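Local coordinates for protein 6-carboxyhexanoate--CoA ligase (Aquifex aeolicus, PDB 5TVA) that belongs to the BioW family of CoA ligases and binds adenosine monophosphate and coenzyme A, at residues G114-L126 and R215-I228. Sequence-based numbering, arbitrary orientation.
Sequences GAVLMDIETGERL and RVYFVSRKELSEII. With AMP (adenosine monophosphate), chain C.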
ATOM      1  N   GLY A 114      -7.487   3.035  -5.484  1.00 45.13           N
ATOM      2  CA  GLY A 114      -6.180   2.506  -5.823  1.00 47.30           C
ATOM      3  C   GLY A 114      -5.175   3.626  -5.947  1.00 42.48           C
ATOM      4  O   GLY A 114      -5.465   4.781  -5.639  1.00 44.52           O
ATOM      5  N   ALA A 115      -3.987   3.274  -6.416  1.00 38.22           N
ATOM      6  CA  ALA A 115      -2.862   4.191  -6.376  1.00 40.00           C
ATOM      7  C   ALA A 115      -2.716   4.967  -7.687  1.00 43.98           C
ATOM      8  O   ALA A 115      -3.098   4.492  -8.770  1.00 40.31           O
ATOM      9  CB  ALA A 115      -1.571   3.429  -6.058  1.00 36.86           C
ATOM     10  N   VAL A 116      -2.185   6.192  -7.557  1.00 40.93           N
ATOM     11  CA  VAL A 116      -1.677   6.958  -8.692  1.00 41.47           C
ATOM     12  C   VAL A 116      -0.365   6.348  -9.169  1.00 43.72           C
ATOM     13  O   VAL A 116       0.507   5.997  -8.358  1.00 36.38           O
ATOM     14  CB  VAL A 116      -1.455   8.430  -8.291  1.00 45.45           C
ATOM     15  CG1 VAL A 116      -0.696   9.198  -9.393  1.00 43.73           C
ATOM     16  CG2 VAL A 116      -2.772   9.128  -7.931  1.00 48.11           C
ATOM     17  N   LEU A 117      -0.204   6.235 -10.499  1.00 42.73           N
ATOM     18  CA  LEU A 117       1.076   5.886 -11.130  1.00 45.08           C
ATOM     19  C   LEU A 117       1.668   7.173 -11.698  1.00 43.37           C
ATOM     20  O   LEU A 117       1.215   7.677 -12.734  1.00 44.05           O
ATOM     21  CB  LEU A 117       0.896   4.833 -12.226  1.00 39.56           C
ATOM     22  CG  LEU A 117       0.451   3.454 -11.727  1.00 43.90           C
ATOM     23  CD1 LEU A 117       0.069   2.561 -12.861  1.00 43.27           C
ATOM     24  CD2 LEU A 117       1.535   2.803 -10.907  1.00 41.83           C
ATOM     25  N   MET A 118       2.686   7.703 -11.028  1.00 41.99           N
ATOM     26  CA  MET A 118       3.282   8.976 -11.416  1.00 43.97           C
ATOM     27  C   MET A 118       4.607   8.765 -12.139  1.00 43.33           C
ATOM     28  O   MET A 118       5.514   8.099 -11.615  1.00 41.08           O
ATOM     29  CB  MET A 118       3.488   9.873 -10.194  1.00 46.04           C
ATOM     30  CG  MET A 118       4.322  11.107 -10.489  1.00 46.88           C
ATOM     31  SD  MET A 118       4.122  12.423  -9.275  1.00 51.29           S
ATOM     32  CE  MET A 118       2.389  12.820  -9.511  1.00 40.74           C
ATOM     33  N   ASP A 119       4.716   9.349 -13.337  1.00 42.79           N
ATOM     34  CA  ASP A 119       5.975   9.441 -14.071  1.00 43.39           C
ATOM     35  C   ASP A 119       7.062  10.122 -13.236  1.00 40.79           C
ATOM     36  O   ASP A 119       6.938  11.317 -12.953  1.00 43.23           O
ATOM     37  CB  ASP A 119       5.725  10.215 -15.378  1.00 46.04           C
ATOM     38  CG  ASP A 119       6.831  10.036 -16.408  1.00 45.07           C
ATOM     39  OD1 ASP A 119       8.018  10.030 -16.028  1.00 40.26           O
ATOM     40  OD2 ASP A 119       6.498   9.882 -17.616  1.00 54.45           O
ATOM     41  N   ILE A 120       8.125   9.394 -12.845  1.00 39.07           N
ATOM     42  CA  ILE A 120       9.187   9.982 -12.013  1.00 44.50           C
ATOM     43  C   ILE A 120       9.739  11.243 -12.643  1.00 48.11           C
ATOM     44  O   ILE A 120      10.110  12.198 -11.945  1.00 47.01           O
ATOM     45  CB  ILE A 120      10.349   8.996 -11.787  1.00 47.67           C
ATOM     46  CG1 ILE A 120      10.708   8.278 -13.093  1.00 40.56           C
ATOM     47  CG2 ILE A 120      10.201   8.177 -10.494  1.00 48.33           C
ATOM     48  CD1 ILE A 120      11.808   7.286 -12.920  1.00 46.59           C
ATOM     49  N   GLU A 121       9.861  11.242 -13.977  1.00 50.13           N
ATOM     50  CA  GLU A 121      10.555  12.316 -14.668  1.00 42.87           C
ATOM     51  C   GLU A 121       9.684  13.550 -14.824  1.00 40.10           C
ATOM     52  O   GLU A 121      10.195  14.666 -14.742  1.00 48.24           O
ATOM     53  CB  GLU A 121      11.040  11.823 -16.033  1.00 44.79           C
ATOM     54  CG  GLU A 121      12.045  10.683 -15.946  1.00 45.64           C
ATOM     55  CD  GLU A 121      12.424  10.116 -17.322  1.00 55.58           C
ATOM     56  OE1 GLU A 121      11.531   9.930 -18.185  1.00 59.56           O
ATOM     57  OE2 GLU A 121      13.625   9.862 -17.546  1.00 52.13           O
ATOM     58  N   THR A 122       8.377  13.386 -15.024  1.00 39.44           N
ATOM     59  CA  THR A 122       7.536  14.508 -15.406  1.00 42.69           C
ATOM     60  C   THR A 122       6.391  14.800 -14.437  1.00 49.36           C
ATOM     61  O   THR A 122       5.717  15.827 -14.603  1.00 49.25           O
ATOM     62  CB  THR A 122       6.946  14.280 -16.811  1.00 43.33           C
ATOM     63  OG1 THR A 122       5.980  13.223 -16.771  1.00 46.16           O
ATOM     64  CG2 THR A 122       8.052  13.900 -17.818  1.00 47.08           C
ATOM     65  N   GLY A 123       6.140  13.942 -13.449  1.00 47.92           N
ATOM     66  CA  GLY A 123       5.023  14.141 -12.541  1.00 45.14           C
ATOM     67  C   GLY A 123       3.651  13.848 -13.113  1.00 51.42           C
ATOM     68  O   GLY A 123       2.651  14.084 -12.426  1.00 47.77           O
ATOM     69  N   GLU A 124       3.561  13.325 -14.338  1.00 48.04           N
ATOM     70  CA  GLU A 124       2.267  13.130 -14.981  1.00 51.42           C
ATOM     71  C   GLU A 124       1.639  11.803 -14.554  1.00 51.12           C
ATOM     72  O   GLU A 124       2.332  10.799 -14.348  1.00 47.16           O
ATOM     73  CB  GLU A 124       2.422  13.206 -16.504  1.00 51.69           C
ATOM     74  CG  GLU A 124       1.522  12.269 -17.316  1.00 62.55           C
ATOM     75  CD  GLU A 124       1.696  12.437 -18.840  1.00 71.48           C
ATOM     76  OE1 GLU A 124       1.030  11.695 -19.605  1.00 69.87           O
ATOM     77  OE2 GLU A 124       2.482  13.322 -19.270  1.00 68.73           O
ATOM     78  N   ARG A 125       0.314  11.809 -14.414  1.00 50.25           N
ATOM     79  CA  ARG A 125      -0.426  10.633 -13.970  1.00 48.79           C
ATOM     80  C   ARG A 125      -0.634   9.675 -15.139  1.00 45.32           C
ATOM     81  O   ARG A 125      -1.286  10.037 -16.121  1.00 50.36           O
ATOM     82  CB  ARG A 125      -1.770  11.063 -13.385  1.00 43.27           C
ATOM     83  CG  ARG A 125      -1.639  11.828 -12.073  1.00 49.43           C
ATOM     84  CD  ARG A 125      -2.988  12.275 -11.525  1.00 49.07           C
ATOM     85  NE  ARG A 125      -3.886  11.162 -11.219  1.00 53.03           N
ATOM     86  CZ  ARG A 125      -4.967  11.283 -10.456  1.00 56.82           C
ATOM     87  NH1 ARG A 125      -5.264  12.462  -9.930  1.00 59.34           N
ATOM     88  NH2 ARG A 125      -5.736  10.232 -10.196  1.00 54.99           N
ATOM     89  N   LEU A 126      -0.124   8.441 -15.012  1.00 46.49           N
ATOM     90  CA  LEU A 126      -0.158   7.445 -16.086  1.00 41.95           C
ATOM     91  C   LEU A 126      -1.296   6.437 -15.967  1.00 50.72           C
ATOM     92  O   LEU A 126      -1.569   5.720 -16.941  1.00 46.66           O
ATOM     93  CB  LEU A 126       1.161   6.663 -16.133  1.00 40.29           C
ATOM     94  CG  LEU A 126       2.459   7.477 -16.153  1.00 44.05           C
ATOM     95  CD1 LEU A 126       3.686   6.566 -16.129  1.00 45.30           C
ATOM     96  CD2 LEU A 126       2.509   8.399 -17.363  1.00 47.69           C
ATOM     97  N   ARG A 215      -2.369   6.876  -2.404  1.00 43.81           N
ATOM     98  CA  ARG A 215      -1.021   6.399  -2.647  1.00 43.12           C
ATOM     99  C   ARG A 215      -0.566   6.912  -4.006  1.00 47.05           C
ATOM    100  O   ARG A 215      -1.350   6.969  -4.959  1.00 41.38           O
ATOM    101  CB  ARG A 215      -0.943   4.860  -2.606  1.00 42.85           C
ATOM    102  CG  ARG A 215      -0.828   4.272  -1.215  1.00 46.40           C
ATOM    103  CD  ARG A 215      -0.660   2.754  -1.210  1.00 42.79           C
ATOM    104  NE  ARG A 215      -1.790   2.158  -0.521  1.00 59.46           N
ATOM    105  CZ  ARG A 215      -1.762   1.597   0.686  1.00 45.60           C
ATOM    106  NH1 ARG A 215      -0.635   1.470   1.372  1.00 43.01           N
ATOM    107  NH2 ARG A 215      -2.881   1.115   1.172  1.00 50.48           N
ATOM    108  N   VAL A 216       0.703   7.294  -4.080  1.00 44.44           N
ATOM    109  CA  VAL A 216       1.347   7.651  -5.332  1.00 43.26           C
ATOM    110  C   VAL A 216       2.534   6.718  -5.501  1.00 42.31           C
ATOM    111  O   VAL A 216       3.396   6.638  -4.612  1.00 38.74           O
ATOM    112  CB  VAL A 216       1.782   9.128  -5.370  1.00 43.38           C
ATOM    113  CG1 VAL A 216       2.525   9.438  -6.692  1.00 42.80           C
ATOM    114  CG2 VAL A 216       0.568  10.037  -5.224  1.00 38.35           C
ATOM    115  N   TYR A 217       2.566   5.997  -6.629  1.00 36.50           N
ATOM    116  CA  TYR A 217       3.688   5.144  -6.996  1.00 33.27           C
ATOM    117  C   TYR A 217       4.550   5.893  -8.004  1.00 40.27           C
ATOM    118  O   TYR A 217       4.051   6.306  -9.065  1.00 38.22           O
ATOM    119  CB  TYR A 217       3.210   3.824  -7.605  1.00 36.23           C
ATOM    120  CG  TYR A 217       2.427   2.879  -6.715  1.00 40.40           C
ATOM    121  CD1 TYR A 217       2.357   3.069  -5.331  1.00 32.98           C
ATOM    122  CD2 TYR A 217       1.767   1.770  -7.263  1.00 35.89           C
ATOM    123  CE1 TYR A 217       1.652   2.199  -4.529  1.00 34.93           C
ATOM    124  CE2 TYR A 217       1.045   0.886  -6.456  1.00 35.82           C
ATOM    125  CZ  TYR A 217       0.994   1.112  -5.082  1.00 38.29           C
ATOM    126  OH  TYR A 217       0.296   0.249  -4.249  1.00 35.17           O
ATOM    127  N   PHE A 218       5.849   6.034  -7.707  1.00 39.56           N
ATOM    128  CA  PHE A 218       6.773   6.714  -8.620  1.00 43.32           C
ATOM    129  C   PHE A 218       7.425   5.669  -9.521  1.00 42.97           C
ATOM    130  O   PHE A 218       8.202   4.830  -9.038  1.00 40.99           O
ATOM    131  CB  PHE A 218       7.816   7.517  -7.844  1.00 38.76           C
ATOM    132  CG  PHE A 218       7.221   8.626  -7.011  1.00 46.35           C
ATOM    133  CD1 PHE A 218       6.946   9.861  -7.570  1.00 47.16           C
ATOM    134  CD2 PHE A 218       6.897   8.415  -5.667  1.00 46.36           C
ATOM    135  CE1 PHE A 218       6.379  10.871  -6.810  1.00 44.18           C
ATOM    136  CE2 PHE A 218       6.332   9.425  -4.904  1.00 41.74           C
ATOM    137  CZ  PHE A 218       6.085  10.647  -5.468  1.00 46.77           C
ATOM    138  N   VAL A 219       7.103   5.711 -10.826  1.00 34.71           N
ATOM    139  CA  VAL A 219       7.526   4.690 -11.785  1.00 41.71           C
ATOM    140  C   VAL A 219       8.169   5.325 -13.017  1.00 39.23           C
ATOM    141  O   VAL A 219       7.798   6.417 -13.451  1.00 35.93           O
ATOM    142  CB  VAL A 219       6.350   3.788 -12.249  1.00 42.84           C
ATOM    143  CG1 VAL A 219       5.694   3.054 -11.071  1.00 40.87           C
ATOM    144  CG2 VAL A 219       5.328   4.598 -13.039  1.00 38.62           C
ATOM    145  N   SER A 220       9.123   4.608 -13.602  1.00 40.15           N
ATOM    146  CA  SER A 220       9.709   5.013 -14.874  1.00 43.58           C
ATOM    147  C   SER A 220       8.762   4.619 -16.004  1.00 40.10           C
ATOM    148  O   SER A 220       8.404   3.441 -16.124  1.00 36.36           O
ATOM    149  CB  SER A 220      11.071   4.352 -15.049  1.00 42.42           C
ATOM    150  OG  SER A 220      11.783   4.951 -16.114  1.00 51.56           O
ATOM    151  N   ARG A 221       8.327   5.598 -16.812  1.00 37.57           N
ATOM    152  CA  ARG A 221       7.341   5.287 -17.844  1.00 43.05           C
ATOM    153  C   ARG A 221       7.796   4.155 -18.757  1.00 42.69           C
ATOM    154  O   ARG A 221       6.965   3.365 -19.214  1.00 41.49           O
ATOM    155  CB  ARG A 221       6.991   6.501 -18.712  1.00 43.93           C
ATOM    156  CG  ARG A 221       5.734   6.203 -19.533  1.00 44.74           C
ATOM    157  CD  ARG A 221       5.593   7.025 -20.788  1.00 55.12           C
ATOM    158  NE  ARG A 221       4.747   8.210 -20.660  1.00 59.08           N
ATOM    159  CZ  ARG A 221       3.575   8.377 -21.272  1.00 59.07           C
ATOM    160  NH1 ARG A 221       3.072   7.423 -22.047  1.00 57.66           N
ATOM    161  NH2 ARG A 221       2.895   9.504 -21.091  1.00 62.79           N
ATOM    162  N   LYS A 222       9.094   4.047 -19.029  1.00 39.66           N
ATOM    163  CA  LYS A 222       9.529   3.025 -19.970  1.00 45.25           C
ATOM    164  C   LYS A 222       9.252   1.618 -19.466  1.00 45.39           C
ATOM    165  O   LYS A 222       9.300   0.677 -20.265  1.00 44.23           O
ATOM    166  CB  LYS A 222      11.021   3.194 -20.280  1.00 39.92           C
ATOM    167  CG  LYS A 222      11.898   2.749 -19.150  1.00 41.54           C
ATOM    168  CD  LYS A 222      13.362   3.096 -19.359  1.00 42.74           C
ATOM    169  CE  LYS A 222      14.015   3.306 -18.000  1.00 43.86           C
ATOM    170  NZ  LYS A 222      15.373   2.703 -18.012  1.00 54.10           N
ATOM    171  N   GLU A 223       8.967   1.461 -18.174  1.00 43.92           N
ATOM    172  CA  GLU A 223       8.703   0.175 -17.536  1.00 40.18           C
ATOM    173  C   GLU A 223       7.255   0.029 -17.101  1.00 39.61           C
ATOM    174  O   GLU A 223       6.943  -0.902 -16.346  1.00 40.44           O
ATOM    175  CB  GLU A 223       9.593  -0.004 -16.301  1.00 40.87           C
ATOM    176  CG  GLU A 223      11.097  -0.031 -16.526  1.00 45.29           C
ATOM    177  CD  GLU A 223      11.851   0.191 -15.221  1.00 53.51           C
ATOM    178  OE1 GLU A 223      12.918   0.850 -15.239  1.00 58.89           O
ATOM    179  OE2 GLU A 223      11.361  -0.275 -14.162  1.00 52.95           O
ATOM    180  N   LEU A 224       6.370   0.933 -17.542  1.00 38.29           N
ATOM    181  CA  LEU A 224       5.013   0.995 -17.003  1.00 37.25           C
ATOM    182  C   LEU A 224       4.279  -0.328 -17.171  1.00 40.86           C
ATOM    183  O   LEU A 224       3.646  -0.832 -16.228  1.00 37.40           O
ATOM    184  CB  LEU A 224       4.235   2.131 -17.673  1.00 35.86           C
ATOM    185  CG  LEU A 224       2.767   2.322 -17.279  1.00 35.91           C
ATOM    186  CD1 LEU A 224       2.603   2.692 -15.795  1.00 43.80           C
ATOM    187  CD2 LEU A 224       2.114   3.367 -18.129  1.00 37.39           C
ATOM    188  N   SER A 225       4.350  -0.909 -18.371  1.00 37.83           N
ATOM    189  CA  SER A 225       3.572  -2.112 -18.658  1.00 38.01           C
ATOM    190  C   SER A 225       4.016  -3.286 -17.803  1.00 35.70           C
ATOM    191  O   SER A 225       3.179  -4.041 -17.305  1.00 34.35           O
ATOM    192  CB  SER A 225       3.677  -2.473 -20.141  1.00 33.90           C
ATOM    193  OG  SER A 225       2.990  -1.495 -20.903  1.00 38.15           O
ATOM    194  N   GLU A 226       5.323  -3.485 -17.668  1.00 33.61           N
ATOM    195  CA  GLU A 226       5.798  -4.579 -16.847  1.00 34.56           C
ATOM    196  C   GLU A 226       5.455  -4.332 -15.376  1.00 36.44           C
ATOM    197  O   GLU A 226       5.151  -5.274 -14.640  1.00 33.78           O
ATOM    198  CB  GLU A 226       7.303  -4.768 -17.047  1.00 33.95           C
ATOM    199  CG  GLU A 226       7.795  -4.917 -18.548  1.00 44.19           C
ATOM    200  CD  GLU A 226       7.708  -3.636 -19.418  1.00 48.15           C
ATOM    201  OE1 GLU A 226       7.281  -3.742 -20.585  1.00 59.21           O
ATOM    202  OE2 GLU A 226       8.083  -2.532 -18.977  1.00 49.42           O
ATOM    203  N   ILE A 227       5.465  -3.068 -14.944  1.00 36.22           N
ATOM    204  CA  ILE A 227       5.180  -2.750 -13.547  1.00 38.43           C
ATOM    205  C   ILE A 227       3.745  -3.095 -13.208  1.00 37.50           C
ATOM    206  O   ILE A 227       3.480  -3.766 -12.199  1.00 38.82           O
ATOM    207  CB  ILE A 227       5.496  -1.275 -13.239  1.00 36.65           C
ATOM    208  CG1 ILE A 227       7.023  -1.058 -13.253  1.00 36.62           C
ATOM    209  CG2 ILE A 227       4.911  -0.881 -11.878  1.00 38.04           C
ATOM    210  CD1 ILE A 227       7.425   0.384 -13.107  1.00 35.81           C
ATOM    211  N   ILE A 228       2.801  -2.668 -14.060  1.00 35.72           N
ATOM    212  CA  ILE A 228       1.386  -2.955 -13.829  1.00 35.41           C
ATOM    213  C   ILE A 228       1.138  -4.456 -13.810  1.00 39.90           C
ATOM    214  O   ILE A 228       0.437  -4.975 -12.933  1.00 36.52           O
ATOM    215  CB  ILE A 228       0.505  -2.268 -14.885  1.00 37.82           C
ATOM    216  CG1 ILE A 228       0.716  -0.758 -14.869  1.00 37.26           C
ATOM    217  CG2 ILE A 228      -0.978  -2.593 -14.647  1.00 33.11           C
ATOM    218  CD1 ILE A 228      -0.263  -0.019 -15.753  1.00 34.16           C
TER
HETATM  219  P   AMP C 301      -5.691   1.835   3.031  1.00 66.06           P
HETATM  220  O1P AMP C 301      -4.289   1.266   3.089  1.00 50.35           O
HETATM  221  O2P AMP C 301      -6.699   0.721   2.837  1.00 57.79           O
HETATM  222  O3P AMP C 301      -6.048   2.904   4.057  1.00 52.00           O
HETATM  223  O5' AMP C 301      -5.769   2.683   1.679  1.00 59.31           O
HETATM  224  C5' AMP C 301      -5.186   3.980   1.558  1.00 57.24           C
HETATM  225  C4' AMP C 301      -5.398   4.510   0.158  1.00 59.12           C
HETATM  226  O4' AMP C 301      -4.487   3.827  -0.743  1.00 49.83           O
HETATM  227  C3' AMP C 301      -6.801   4.264  -0.402  1.00 58.22           C
HETATM  228  O3' AMP C 301      -7.676   5.357  -0.189  1.00 70.05           O
HETATM  229  C2' AMP C 301      -6.579   3.956  -1.875  1.00 54.72           C
HETATM  230  O2' AMP C 301      -6.591   5.154  -2.637  1.00 59.96           O
HETATM  231  C1' AMP C 301      -5.163   3.372  -1.886  1.00 54.07           C
HETATM  232  N9  AMP C 301      -5.148   1.891  -1.873  1.00 54.11           N
HETATM  233  C8  AMP C 301      -5.884   1.076  -1.093  1.00 50.70           C
HETATM  234  N7  AMP C 301      -5.622  -0.233  -1.364  1.00 52.61           N
HETATM  235  C5  AMP C 301      -4.697  -0.284  -2.341  1.00 49.36           C
HETATM  236  C6  AMP C 301      -3.950  -1.335  -3.083  1.00 42.30           C
HETATM  237  N6  AMP C 301      -4.148  -2.653  -2.859  1.00 35.01           N
HETATM  238  N1  AMP C 301      -3.056  -0.926  -4.025  1.00 43.23           N
HETATM  239  C2  AMP C 301      -2.845   0.372  -4.287  1.00 40.57           C
HETATM  240  N3  AMP C 301      -3.481   1.369  -3.650  1.00 44.70           N
HETATM  241  C4  AMP C 301      -4.393   1.122  -2.677  1.00 53.94           C
HETATM  242  O   HOH W   1      -4.613   7.302  -4.178  1.00 45.55           O
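Val116 O accepts the shortest bond between strands 116-119 and 214-219, from Tyr217 N (2.7 Å, 175° at the hydrogen); Val216 CA adds a CA-H...O contact to it at 3.5 Å. Val116 N bonds to Arg215 O, so Val116 joins both residues flanking its partner Val216; Met118 likewise bonds to Tyr217 O and Val219 N around Phe218, which is the parallel pattern. Ile120 N to Val219 O continues it.

On the face carrying Leu117 and Tyr217, the Tyr217 ring takes Ala115 CB over its centre, 3.6 Å from the centroid and 11° off the normal, a CH-pi contact, while Leu117 CD2 meets that ring at its edge. Leu117 CD1 reaches Leu224 CD1 and Ile228 CD1, both at 3.9 Å. On the face of Val116, Met118, Val216 and Phe218, Met118 SD approaches Phe218 CE1 obliquely (3.7 Å).

At the far end Glu124 OE1 forms a salt bridge with Arg221 NH2 (3.2 Å), the carboxylate and guanidinium planes 86° apart, and Leu126 CD2 covers a guanidinium face.

Tyr217 OH, hydrogen-bonded to Thr136, and Arg215 border the AMP. Strand 116-119 is outermost in a mixed sheet; helix 91-102 covers Met118 and Phe218, and helix 224-233 packs against Leu117.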